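Local structure of B-agarase (Agarivorans gilvus, 5Z6P) at residues T172-A177 with A681-A686; L190-S195 with H199-S204; Q694-Y699 with Q745-A750; T315-D320 with E376-M381. The protein is an agarase of glycoside hydrolase family 50, which probably hydrolyses beta-galactosidic linkages in agarose. All coordinates share one frame; numbering follows the deposited sequence.

Contact 1 of 4, residues T172-A177 with A681-A686; sequences TWMWGA and AGLVTA
M174 and L683 mark the nearest approach of the two backbones, with CA atoms 8.1 Å apart, where the end of strand 168-174 faces an irregular loop that runs toward helix 689-704; no hydrogen bond joins the segments directly. M174 points at the loop and, with L683, carries most of the contact. The methionine side chain is bent at both chi2 and chi3, which turns the terminal methyl outward past the sulfur, and CE reaches the carbonyl O of G682 at 3.6 Å. The same methyl lies 4.1 Å from L683 CD2 and equally close to the CA of that leucine, packing against the leucine's backbone as well as one of its branches. W175 adds a looser touch: the benzo part of its indole, through CZ2, comes obliquely to L683 CD2 at 4.4 Å. M174 and W175 form a classic beta bulge opposite S124, which is consistent with both consecutive side chains reaching the same loop. At the other end the segments are joined through solvent: one water is 2.8 Å from T172 OG1 and accepts from A681 N at 3.0 Å. Neighbouring strands of the same beta domain hold the loop directly: Q110 binds the backbone of L683 and T685, and N128 binds T685 OG1; H670 binds L683 N. The contact thus places the carbohydrate-binding-module-like beta domain against the loop between strand 664-668 and helix 689-704, 504 residues on. Between these two segments, fit and one water do the joining, whereas direct polar bonds between domain and loop come from Q110 and N128 next door.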
loop_
_atom_site.group_PDB
_atom_site.type_symbol
_atom_site.label_atom_id
_atom_site.label_comp_id
_atom_site.label_asym_id
_atom_site.label_seq_id
_atom_site.Cartn_x
_atom_site.Cartn_y
_atom_site.Cartn_z
ATOM N N THR A 172 -15.999 -4.739 1.086
ATOM C CA THR A 172 -15.266 -3.646 0.455
ATOM C C THR A 172 -14.618 -4.085 -0.844
ATOM O O THR A 172 -13.828 -5.021 -0.838
ATOM C CB THR A 172 -14.160 -3.112 1.377
ATOM O OG1 THR A 172 -14.725 -2.680 2.612
ATOM C CG2 THR A 172 -13.426 -1.963 0.720
ATOM N N TRP A 173 -14.912 -3.396 -1.946
ATOM C CA TRP A 173 -14.294 -3.732 -3.212
ATOM C C TRP A 173 -12.789 -3.428 -3.212
ATOM O O TRP A 173 -12.374 -2.306 -2.925
ATOM C CB TRP A 173 -14.966 -2.997 -4.359
ATOM C CG TRP A 173 -14.567 -3.591 -5.645
ATOM C CD1 TRP A 173 -15.015 -4.760 -6.175
ATOM C CD2 TRP A 173 -13.596 -3.088 -6.553
ATOM N NE1 TRP A 173 -14.400 -5.005 -7.368
ATOM C CE2 TRP A 173 -13.522 -3.987 -7.625
ATOM C CE3 TRP A 173 -12.788 -1.950 -6.573
ATOM C CZ2 TRP A 173 -12.683 -3.794 -8.703
ATOM C CZ3 TRP A 173 -11.946 -1.756 -7.648
ATOM C CH2 TRP A 173 -11.902 -2.673 -8.700
ATOM N N MET A 174 -11.983 -4.433 -3.553
ATOM C CA MET A 174 -10.525 -4.350 -3.417
ATOM C C MET A 174 -9.745 -4.414 -4.729
ATOM O O MET A 174 -8.889 -3.575 -4.976
ATOM C CB MET A 174 -10.000 -5.479 -2.519
ATOM C CG MET A 174 -10.532 -5.490 -1.098
ATOM S SD MET A 174 -10.061 -4.020 -0.198
ATOM C CE MET A 174 -8.332 -4.289 0.147
ATOM N N TRP A 175 -10.005 -5.444 -5.530
ATOM C CA TRP A 175 -9.199 -5.739 -6.719
ATOM C C TRP A 175 -10.054 -6.316 -7.822
ATOM O O TRP A 175 -11.141 -6.817 -7.571
ATOM C CB TRP A 175 -8.075 -6.753 -6.433
ATOM C CG TRP A 175 -7.299 -6.562 -5.173
ATOM C CD1 TRP A 175 -7.508 -7.189 -3.981
ATOM C CD2 TRP A 175 -6.159 -5.717 -4.985
ATOM N NE1 TRP A 175 -6.586 -6.770 -3.053
ATOM C CE2 TRP A 175 -5.743 -5.867 -3.646
ATOM C CE3 TRP A 175 -5.446 -4.850 -5.819
ATOM C CZ2 TRP A 175 -4.656 -5.176 -3.117
ATOM C CZ3 TRP A 175 -4.362 -4.164 -5.293
ATOM C CH2 TRP A 175 -3.977 -4.334 -3.954
ATOM N N GLY A 176 -9.522 -6.281 -9.040
ATOM C CA GLY A 176 -10.131 -6.951 -10.168
ATOM C C GLY A 176 -11.113 -6.063 -10.901
ATOM O O GLY A 176 -10.919 -4.857 -11.002
ATOM N N ALA A 177 -12.169 -6.673 -11.418
ATOM C CA ALA A 177 -13.173 -5.961 -12.176
ATOM C C ALA A 177 -14.426 -5.800 -11.339
ATOM O O ALA A 177 -14.853 -6.735 -10.670
ATOM C CB ALA A 177 -13.487 -6.692 -13.459
ATOM N N ALA A 681 -11.514 0.403 5.305
ATOM C CA ALA A 681 -10.514 0.191 6.356
ATOM C C ALA A 681 -9.108 -0.078 5.796
ATOM O O ALA A 681 -8.169 -0.323 6.547
ATOM C CB ALA A 681 -10.925 -0.958 7.267
ATOM N N GLY A 682 -8.963 -0.045 4.481
ATOM C CA GLY A 682 -7.643 -0.145 3.888
ATOM C C GLY A 682 -7.233 -1.542 3.449
ATOM O O GLY A 682 -8.068 -2.408 3.217
ATOM N N LEU A 683 -5.929 -1.762 3.343
ATOM C CA LEU A 683 -5.415 -2.972 2.693
ATOM C C LEU A 683 -5.378 -4.172 3.648
ATOM O O LEU A 683 -5.600 -5.312 3.253
ATOM C CB LEU A 683 -4.032 -2.686 2.126
ATOM C CG LEU A 683 -4.008 -1.595 1.051
ATOM C CD1 LEU A 683 -2.582 -1.321 0.571
ATOM C CD2 LEU A 683 -4.891 -1.989 -0.110
ATOM N N VAL A 684 -5.075 -3.888 4.905
ATOM C CA VAL A 684 -5.084 -4.881 5.966
ATOM C C VAL A 684 -5.948 -4.323 7.100
ATOM O O VAL A 684 -5.768 -3.181 7.509
ATOM C CB VAL A 684 -3.677 -5.190 6.463
ATOM C CG1 VAL A 684 -3.703 -6.347 7.450
ATOM C CG2 VAL A 684 -2.735 -5.479 5.278
ATOM N N THR A 685 -6.885 -5.116 7.601
ATOM C CA THR A 685 -7.947 -4.558 8.427
ATOM C C THR A 685 -8.099 -5.172 9.822
ATOM O O THR A 685 -7.776 -6.333 10.056
ATOM C CB THR A 685 -9.307 -4.657 7.698
ATOM O OG1 THR A 685 -9.702 -6.026 7.579
ATOM C CG2 THR A 685 -9.215 -4.061 6.324
ATOM N N ALA A 686 -8.593 -4.344 10.741
ATOM C CA ALA A 686 -8.858 -4.711 12.126
ATOM C C ALA A 686 -10.338 -4.450 12.428
ATOM O O ALA A 686 -10.995 -3.759 11.661
ATOM C CB ALA A 686 -7.974 -3.919 13.059
HETATM O O HOH W 1 -12.872 -2.154 4.634
#

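Contact 2 of 4, residues L190-S195 with H199-S204; sequences LSIHGS and HHLLLS
S195 and H199 make the polar link of this contact: H199 NE2 donates to S195 OG at 2.7 Å, and the oxygen lies 7° out of the imidazole plane, so the bond runs off the ring edge. S195 OG stands anti to its own backbone N (chi1 -169°), a rotation that swings the hydroxyl across to the histidine. Beside this bond, I192 spreads its two branches over different partners. CG2 meets H199 CD2 obliquely at 3.7 Å, while the longer branch ends at CD1, tip to tip with L201 CD1 at 3.9 Å. The CD1 methyls of L190 and L203 meet end to end at 3.7 Å. L190 and I192 alternate on one strand, H199, L201 and L203 on the other, the two nearly antiparallel (159° between directions) and 10.6 Å apart at their axes, bridged by side chains alone; S195 sits in the turn. Strand 185-193 pairs with 76-81 and 109-117, whereas 199-210 pairs with 64-69 and 95-103, so the contact fits the interior of a beta sandwich, the chain crossing between layers by a short connection. M111 packs on L190, and T109 on I192 and L201; I67 and A103 pack beside L201 in its own layer, I67 also touching L203. Further out, S195 OG also bonds to L197 O and E647 OE1, while the H199 ring meets that of H107 at nearly a right angle.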
loop_
_atom_site.group_PDB
_atom_site.type_symbol
_atom_site.label_atom_id
_atom_site.label_comp_id
_atom_site.label_asym_id
_atom_site.label_seq_id
_atom_site.Cartn_x
_atom_site.Cartn_y
_atom_site.Cartn_z
ATOM N N LEU A 190 -13.051 -18.032 -0.875
ATOM C CA LEU A 190 -12.928 -17.398 0.435
ATOM C C LEU A 190 -11.479 -17.545 0.917
ATOM O O LEU A 190 -11.058 -18.623 1.293
ATOM C CB LEU A 190 -13.894 -18.019 1.444
ATOM C CG LEU A 190 -15.320 -18.391 1.005
ATOM C CD1 LEU A 190 -16.146 -18.883 2.175
ATOM C CD2 LEU A 190 -16.050 -17.264 0.295
ATOM N N SER A 191 -10.734 -16.449 0.900
ATOM C CA SER A 191 -9.295 -16.476 1.111
ATOM C C SER A 191 -8.913 -15.777 2.406
ATOM O O SER A 191 -9.384 -14.673 2.711
ATOM C CB SER A 191 -8.569 -15.818 -0.083
ATOM O OG SER A 191 -7.240 -15.437 0.239
ATOM N N ILE A 192 -8.080 -16.451 3.178
ATOM C CA ILE A 192 -7.473 -15.878 4.356
ATOM C C ILE A 192 -5.978 -16.027 4.152
ATOM O O ILE A 192 -5.465 -17.150 4.069
ATOM C CB ILE A 192 -7.956 -16.576 5.647
ATOM C CG1 ILE A 192 -9.443 -16.303 5.864
ATOM C CG2 ILE A 192 -7.165 -16.116 6.851
ATOM C CD1 ILE A 192 -10.072 -17.213 6.894
ATOM N N HIS A 193 -5.279 -14.906 4.014
ATOM C CA HIS A 193 -3.866 -14.978 3.684
ATOM C C HIS A 193 -3.059 -13.861 4.316
ATOM O O HIS A 193 -3.610 -12.879 4.793
ATOM C CB HIS A 193 -3.673 -14.978 2.160
ATOM C CG HIS A 193 -3.797 -13.628 1.530
ATOM N ND1 HIS A 193 -5.010 -13.093 1.156
ATOM C CD2 HIS A 193 -2.861 -12.707 1.205
ATOM C CE1 HIS A 193 -4.815 -11.897 0.627
ATOM N NE2 HIS A 193 -3.518 -11.641 0.639
ATOM N N GLY A 194 -1.746 -14.049 4.337
ATOM C CA GLY A 194 -0.826 -13.077 4.887
ATOM C C GLY A 194 -1.027 -12.830 6.373
ATOM O O GLY A 194 -0.741 -11.749 6.879
ATOM N N SER A 195 -1.528 -13.830 7.078
ATOM C CA SER A 195 -1.864 -13.636 8.475
ATOM C C SER A 195 -0.764 -14.147 9.404
ATOM O O SER A 195 -0.001 -15.026 9.030
ATOM C CB SER A 195 -3.176 -14.332 8.796
ATOM O OG SER A 195 -3.627 -13.953 10.073
ATOM N N HIS A 199 -7.140 -18.889 12.178
ATOM C CA HIS A 199 -8.467 -18.336 12.412
ATOM C C HIS A 199 -9.522 -19.435 12.456
ATOM O O HIS A 199 -9.479 -20.381 11.679
ATOM C CB HIS A 199 -8.822 -17.294 11.334
ATOM C CG HIS A 199 -7.801 -16.210 11.183
ATOM N ND1 HIS A 199 -7.908 -14.985 11.813
ATOM C CD2 HIS A 199 -6.643 -16.169 10.483
ATOM C CE1 HIS A 199 -6.859 -14.244 11.508
ATOM N NE2 HIS A 199 -6.075 -14.940 10.703
ATOM N N HIS A 200 -10.462 -19.303 13.385
ATOM C CA HIS A 200 -11.541 -20.271 13.537
ATOM C C HIS A 200 -12.885 -19.611 13.243
ATOM O O HIS A 200 -13.351 -18.809 14.033
ATOM C CB HIS A 200 -11.558 -20.854 14.956
ATOM C CG HIS A 200 -10.278 -21.520 15.365
ATOM N ND1 HIS A 200 -9.099 -20.831 15.556
ATOM C CD2 HIS A 200 -9.997 -22.817 15.627
ATOM C CE1 HIS A 200 -8.151 -21.674 15.916
ATOM N NE2 HIS A 200 -8.673 -22.887 15.973
ATOM N N LEU A 201 -13.517 -19.958 12.127
ATOM C CA LEU A 201 -14.774 -19.321 11.760
ATOM C C LEU A 201 -15.954 -20.292 11.681
ATOM O O LEU A 201 -15.791 -21.495 11.486
ATOM C CB LEU A 201 -14.639 -18.604 10.409
ATOM C CG LEU A 201 -13.514 -17.584 10.227
ATOM C CD1 LEU A 201 -13.440 -17.142 8.798
ATOM C CD2 LEU A 201 -13.734 -16.383 11.103
ATOM N N LEU A 202 -17.149 -19.735 11.828
ATOM C CA LEU A 202 -18.385 -20.435 11.574
ATOM C C LEU A 202 -19.082 -19.755 10.399
ATOM O O LEU A 202 -19.390 -18.588 10.475
ATOM C CB LEU A 202 -19.288 -20.418 12.805
ATOM C CG LEU A 202 -18.706 -21.030 14.064
ATOM C CD1 LEU A 202 -19.685 -20.867 15.197
ATOM C CD2 LEU A 202 -18.373 -22.491 13.806
ATOM N N LEU A 203 -19.314 -20.499 9.326
ATOM C CA LEU A 203 -19.932 -19.994 8.119
ATOM C C LEU A 203 -21.265 -20.702 7.941
ATOM O O LEU A 203 -21.361 -21.888 8.153
ATOM C CB LEU A 203 -19.035 -20.245 6.909
ATOM C CG LEU A 203 -17.599 -19.723 6.917
ATOM C CD1 LEU A 203 -16.860 -20.092 5.629
ATOM C CD2 LEU A 203 -17.538 -18.204 7.166
ATOM N N SER A 204 -22.297 -19.964 7.559
ATOM C CA SER A 204 -23.633 -20.507 7.392
ATOM C C SER A 204 -24.410 -19.581 6.437
ATOM O O SER A 204 -23.995 -18.470 6.146
ATOM C CB SER A 204 -24.332 -20.645 8.772
ATOM O OG SER A 204 -24.587 -19.349 9.290
#

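Contact 3 of 4, residues Q694-Y699 with Q745-A750; sequences QMFERY and QPMVDA
In the helical layer of what is probably a (beta/alpha)8 barrel, the fold of related glycoside hydrolases, F696 of helix 689-704 packs against M747 and A750 of helix 745-762. F696 makes all the close contacts from its helix. With CG anti to the backbone N (chi1 175°), its ring extends from helix 689-704 toward the neighbouring helix and touches it through two ortho carbons. CD1 meets the CB methyl of A750 at 3.9 Å, and CD2 meets M747 CE at 4.0 Å; both methyls approach the ring obliquely. M747 starts off at an angle to the interface, but bends at chi2 and chi3 bring its end methyl back toward the ring, where CE also lies 4.1 Å from F696 CB. M747 and A750 are three positions apart, hence on much the same side of their helix, and at A750 the ring lies near the helix backbone, with only the CB methyl between. V754, one turn further on, also touches F696 and extends this apolar strip, while the salt bridge of E697 with R753 ties the same two helices by charge. Away from the interface, Q745 NE2 donates to D749 OD1 at 2.6 Å within the first turn of its helix, a side-chain link from i to i+4 that meets the carboxylate oxygen from above its plane. An aromatic residue set against a methionine and an alanine one turn apart, with no polar bond between the six-residue segments, is helix-to-helix packing of the kind found around the outside of such barrels.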
loop_
_atom_site.group_PDB
_atom_site.type_symbol
_atom_site.label_atom_id
_atom_site.label_comp_id
_atom_site.label_asym_id
_atom_site.label_seq_id
_atom_site.Cartn_x
_atom_site.Cartn_y
_atom_site.Cartn_z
ATOM N N GLN A 694 -2.998 -3.348 18.296
ATOM C CA GLN A 694 -2.534 -4.732 18.489
ATOM C C GLN A 694 -1.872 -5.269 17.215
ATOM O O GLN A 694 -0.805 -5.895 17.259
ATOM C CB GLN A 694 -3.685 -5.659 18.902
ATOM C CG GLN A 694 -4.185 -5.488 20.347
ATOM C CD GLN A 694 -5.545 -6.152 20.591
ATOM O OE1 GLN A 694 -6.323 -6.367 19.664
ATOM N NE2 GLN A 694 -5.837 -6.465 21.844
ATOM N N MET A 695 -2.498 -5.023 16.076
ATOM C CA MET A 695 -1.946 -5.558 14.847
ATOM C C MET A 695 -0.667 -4.826 14.462
ATOM O O MET A 695 0.229 -5.429 13.887
ATOM C CB MET A 695 -2.986 -5.507 13.728
ATOM C CG MET A 695 -4.155 -6.454 14.007
ATOM S SD MET A 695 -5.433 -6.470 12.746
ATOM C CE MET A 695 -4.602 -7.413 11.453
ATOM N N PHE A 696 -0.578 -3.538 14.788
ATOM C CA PHE A 696 0.648 -2.779 14.569
ATOM C C PHE A 696 1.797 -3.464 15.320
ATOM O O PHE A 696 2.881 -3.679 14.772
ATOM C CB PHE A 696 0.498 -1.329 15.034
ATOM C CG PHE A 696 1.765 -0.515 14.936
ATOM C CD1 PHE A 696 2.708 -0.540 15.960
ATOM C CD2 PHE A 696 2.003 0.291 13.829
ATOM C CE1 PHE A 696 3.870 0.198 15.875
ATOM C CE2 PHE A 696 3.168 1.041 13.730
ATOM C CZ PHE A 696 4.113 0.989 14.756
ATOM N N GLU A 697 1.538 -3.812 16.573
ATOM C CA GLU A 697 2.563 -4.420 17.400
ATOM C C GLU A 697 2.966 -5.776 16.851
ATOM O O GLU A 697 4.147 -6.072 16.768
ATOM C CB GLU A 697 2.090 -4.556 18.856
ATOM C CG GLU A 697 3.128 -5.160 19.752
ATOM C CD GLU A 697 2.860 -4.906 21.222
ATOM O OE1 GLU A 697 1.687 -4.717 21.592
ATOM O OE2 GLU A 697 3.839 -4.886 21.993
ATOM N N ARG A 698 1.988 -6.591 16.474
ATOM C CA ARG A 698 2.267 -7.911 15.932
ATOM C C ARG A 698 3.130 -7.825 14.665
ATOM O O ARG A 698 4.076 -8.591 14.495
ATOM C CB ARG A 698 0.973 -8.660 15.632
ATOM C CG ARG A 698 0.290 -9.276 16.857
ATOM C CD ARG A 698 -0.916 -10.121 16.424
ATOM N NE ARG A 698 -2.101 -9.749 17.180
ATOM C CZ ARG A 698 -3.306 -9.589 16.661
ATOM N NH1 ARG A 698 -3.519 -9.786 15.368
ATOM N NH2 ARG A 698 -4.301 -9.237 17.443
ATOM N N TYR A 699 2.798 -6.887 13.787
ATOM C CA TYR A 699 3.609 -6.646 12.600
ATOM C C TYR A 699 5.025 -6.335 13.016
ATOM O O TYR A 699 5.950 -6.978 12.560
ATOM C CB TYR A 699 3.047 -5.501 11.747
ATOM C CG TYR A 699 3.704 -5.353 10.361
ATOM C CD1 TYR A 699 4.979 -4.816 10.209
ATOM C CD2 TYR A 699 3.020 -5.728 9.212
ATOM C CE1 TYR A 699 5.560 -4.665 8.918
ATOM C CE2 TYR A 699 3.598 -5.595 7.934
ATOM C CZ TYR A 699 4.851 -5.067 7.794
ATOM O OH TYR A 699 5.375 -4.944 6.522
ATOM N N GLN A 745 -5.323 6.630 20.157
ATOM C CA GLN A 745 -4.574 6.221 21.348
ATOM C C GLN A 745 -3.961 4.815 21.274
ATOM O O GLN A 745 -2.828 4.632 21.702
ATOM C CB GLN A 745 -5.447 6.325 22.598
ATOM C CG GLN A 745 -4.632 6.322 23.886
ATOM C CD GLN A 745 -3.572 7.402 23.905
ATOM O OE1 GLN A 745 -3.858 8.575 23.679
ATOM N NE2 GLN A 745 -2.338 7.011 24.173
ATOM N N PRO A 746 -4.696 3.819 20.750
ATOM C CA PRO A 746 -4.027 2.513 20.692
ATOM C C PRO A 746 -2.852 2.464 19.695
ATOM O O PRO A 746 -1.974 1.644 19.888
ATOM C CB PRO A 746 -5.145 1.557 20.255
ATOM C CG PRO A 746 -6.426 2.285 20.573
ATOM C CD PRO A 746 -6.109 3.726 20.341
ATOM N N MET A 747 -2.836 3.321 18.671
ATOM C CA MET A 747 -1.693 3.361 17.759
ATOM C C MET A 747 -0.488 3.918 18.501
ATOM O O MET A 747 0.590 3.325 18.478
ATOM C CB MET A 747 -1.991 4.197 16.500
ATOM C CG MET A 747 -3.121 3.649 15.652
ATOM S SD MET A 747 -2.930 1.921 15.171
ATOM C CE MET A 747 -1.599 2.073 13.956
ATOM N N VAL A 748 -0.686 5.051 19.164
ATOM C CA VAL A 748 0.347 5.665 19.991
ATOM C C VAL A 748 0.874 4.697 21.055
ATOM O O VAL A 748 2.090 4.573 21.258
ATOM C CB VAL A 748 -0.179 6.935 20.693
ATOM C CG1 VAL A 748 0.863 7.496 21.639
ATOM C CG2 VAL A 748 -0.586 7.980 19.669
ATOM N N ASP A 749 -0.034 4.002 21.727
ATOM C CA ASP A 749 0.385 3.091 22.784
ATOM C C ASP A 749 1.171 1.907 22.204
ATOM O O ASP A 749 2.178 1.501 22.758
ATOM C CB ASP A 749 -0.806 2.567 23.585
ATOM C CG ASP A 749 -1.514 3.647 24.414
ATOM O OD1 ASP A 749 -1.043 4.799 24.551
ATOM O OD2 ASP A 749 -2.583 3.311 24.931
ATOM N N ALA A 750 0.689 1.343 21.105
ATOM C CA ALA A 750 1.410 0.259 20.442
ATOM C C ALA A 750 2.794 0.716 19.982
ATOM O O ALA A 750 3.780 0.030 20.210
ATOM C CB ALA A 750 0.610 -0.270 19.276
#

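Contact 4 of 4, residues T315-D320 with E376-M381; sequences TITGID and EHYGYM
I316 and M381 touch although their strands are not neighbours: 315-325 and 378-384 are the two outer strands of a three-stranded antiparallel sheet, with 388-395 between them, so the meeting passes over the middle strand and involves no backbone bond. The two side chains cross at about a right angle. I316 CD1 is 3.9 Å from M381 CE and 4.0 Å from SD, so a single methyl rests on the whole thioether end. M381 has an unusual chi1 of 127°, nearly eclipsing CG with its carbonyl carbon, which may reflect strain or a less certain side chain. A second, looser touch lies nearby, where T317 CG2 comes to the ring edge of Y378, 4.3 Å from CE1 and close to the ring plane. The threonine hydroxyl works elsewhere: OG1 accepts from I319 N at 3.2 Å, closing an ST turn as the strand bends, and also bonds to E393 on the middle strand. Y378 is anchored at its far end, OH to P368 O, while its ring meets Y395 edge-to-face. Since the middle strand and a surrounding loop engage the polar groups of T317 and Y378, the closest touches between the segments are by methyl, thioether and ring edge; the contact is apolar and weakly directional, and probably follows from the way 388-395 bonds to both strands, through E393 with T317 and T394 with G379.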
loop_
_atom_site.group_PDB
_atom_site.type_symbol
_atom_site.label_atom_id
_atom_site.label_comp_id
_atom_site.label_asym_id
_atom_site.label_seq_id
_atom_site.Cartn_x
_atom_site.Cartn_y
_atom_site.Cartn_z
ATOM N N THR A 315 -8.946 16.917 -0.427
ATOM C CA THR A 315 -10.062 16.132 -0.918
ATOM C C THR A 315 -10.914 16.980 -1.895
ATOM O O THR A 315 -10.963 18.205 -1.790
ATOM C CB THR A 315 -10.914 15.614 0.273
ATOM O OG1 THR A 315 -11.853 14.640 -0.178
ATOM C CG2 THR A 315 -11.654 16.771 0.970
ATOM N N ILE A 316 -11.578 16.332 -2.842
ATOM C CA ILE A 316 -12.380 17.036 -3.837
ATOM C C ILE A 316 -13.671 17.597 -3.214
ATOM O O ILE A 316 -14.410 16.871 -2.548
ATOM C CB ILE A 316 -12.728 16.110 -5.019
ATOM C CG1 ILE A 316 -11.472 15.818 -5.846
ATOM C CG2 ILE A 316 -13.822 16.713 -5.890
ATOM C CD1 ILE A 316 -10.952 17.008 -6.641
ATOM N N THR A 317 -13.941 18.883 -3.420
ATOM C CA THR A 317 -15.159 19.478 -2.853
ATOM C C THR A 317 -16.387 19.255 -3.714
ATOM O O THR A 317 -17.508 19.397 -3.246
ATOM C CB THR A 317 -15.030 21.002 -2.631
ATOM O OG1 THR A 317 -14.806 21.655 -3.885
ATOM C CG2 THR A 317 -13.907 21.324 -1.666
ATOM N N GLY A 318 -16.184 18.912 -4.969
ATOM C CA GLY A 318 -17.283 18.859 -5.915
ATOM C C GLY A 318 -17.343 20.112 -6.785
ATOM O O GLY A 318 -17.732 20.040 -7.946
ATOM N N ILE A 319 -16.957 21.261 -6.229
ATOM C CA ILE A 319 -16.982 22.513 -6.997
ATOM C C ILE A 319 -15.993 22.438 -8.166
ATOM O O ILE A 319 -14.813 22.147 -7.976
ATOM C CB ILE A 319 -16.646 23.748 -6.120
ATOM C CG1 ILE A 319 -17.629 23.876 -4.946
ATOM C CG2 ILE A 319 -16.606 25.026 -6.972
ATOM C CD1 ILE A 319 -19.085 23.904 -5.345
ATOM N N ASP A 320 -16.508 22.684 -9.369
ATOM C CA ASP A 320 -15.756 22.619 -10.617
ATOM C C ASP A 320 -15.236 21.226 -10.920
ATOM O O ASP A 320 -14.321 21.065 -11.720
ATOM C CB ASP A 320 -14.599 23.614 -10.598
ATOM C CG ASP A 320 -15.007 24.983 -11.085
ATOM O OD1 ASP A 320 -16.218 25.220 -11.178
ATOM O OD2 ASP A 320 -14.125 25.810 -11.373
ATOM N N GLU A 376 -8.172 29.734 3.006
ATOM C CA GLU A 376 -6.769 29.553 2.675
ATOM C C GLU A 376 -6.440 28.117 2.264
ATOM O O GLU A 376 -5.470 27.867 1.555
ATOM C CB GLU A 376 -5.910 29.955 3.878
ATOM C CG GLU A 376 -4.422 29.803 3.680
ATOM C CD GLU A 376 -3.867 30.803 2.676
ATOM O OE1 GLU A 376 -4.461 31.885 2.530
ATOM O OE2 GLU A 376 -2.841 30.503 2.035
ATOM N N HIS A 377 -7.246 27.168 2.725
ATOM C CA HIS A 377 -6.933 25.768 2.527
ATOM C C HIS A 377 -7.675 25.163 1.353
ATOM O O HIS A 377 -7.636 23.955 1.160
ATOM C CB HIS A 377 -7.213 24.999 3.821
ATOM C CG HIS A 377 -6.635 25.676 5.021
ATOM N ND1 HIS A 377 -5.280 25.815 5.207
ATOM C CD2 HIS A 377 -7.227 26.338 6.038
ATOM C CE1 HIS A 377 -5.060 26.498 6.312
ATOM N NE2 HIS A 377 -6.227 26.827 6.835
ATOM N N TYR A 378 -8.344 26.001 0.566
ATOM C CA TYR A 378 -8.803 25.571 -0.743
ATOM C C TYR A 378 -7.580 25.320 -1.634
ATOM O O TYR A 378 -6.536 25.922 -1.453
ATOM C CB TYR A 378 -9.732 26.609 -1.399
ATOM C CG TYR A 378 -11.153 26.597 -0.886
ATOM C CD1 TYR A 378 -11.952 25.481 -1.054
ATOM C CD2 TYR A 378 -11.705 27.714 -0.254
ATOM C CE1 TYR A 378 -13.245 25.457 -0.602
ATOM C CE2 TYR A 378 -13.007 27.697 0.207
ATOM C CZ TYR A 378 -13.772 26.564 0.028
ATOM O OH TYR A 378 -15.066 26.517 0.466
ATOM N N GLY A 379 -7.723 24.410 -2.583
ATOM C CA GLY A 379 -6.706 24.166 -3.587
ATOM C C GLY A 379 -7.420 23.817 -4.874
ATOM O O GLY A 379 -8.649 23.891 -4.938
ATOM N N TYR A 380 -6.660 23.422 -5.888
ATOM C CA TYR A 380 -7.226 23.112 -7.189
ATOM C C TYR A 380 -6.426 22.024 -7.894
ATOM O O TYR A 380 -5.200 22.064 -7.945
ATOM C CB TYR A 380 -7.284 24.378 -8.053
ATOM C CG TYR A 380 -7.731 24.157 -9.477
ATOM C CD1 TYR A 380 -9.059 23.885 -9.777
ATOM C CD2 TYR A 380 -6.828 24.233 -10.528
ATOM C CE1 TYR A 380 -9.474 23.692 -11.085
ATOM C CE2 TYR A 380 -7.238 24.041 -11.839
ATOM C CZ TYR A 380 -8.566 23.772 -12.107
ATOM O OH TYR A 380 -8.985 23.570 -13.397
ATOM N N MET A 381 -7.106 21.051 -8.432
ATOM C CA MET A 381 -6.489 19.949 -9.138
ATOM C C MET A 381 -6.890 20.013 -10.588
ATOM O O MET A 381 -8.005 20.274 -10.882
ATOM C CB MET A 381 -6.869 18.589 -8.491
ATOM C CG MET A 381 -7.465 17.503 -9.400
ATOM S SD MET A 381 -7.772 15.817 -8.826
ATOM C CE MET A 381 -9.198 15.448 -9.785
#

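Contacts 2 and 3 are buried, one between facing strands of the beta domain and the other between helices; contacts 1 and 4 are only partly buried, and contact 4 lies farthest out, its centre 25 Å from that of the chain. Contacts 1 and 2 draw on successive strands, 168-174 and 185-193, without touching. Contacts 1 and 3 do meet: M695 of helix 689-704 packs its SD on T685 O and A686 CB, so the loop of contact 1 rests on the helix of contact 3. A direct side-chain hydrogen bond crosses only contact 2; contact 1 has a water bridge instead, and contacts 3 and 4 are joined by apolar touches.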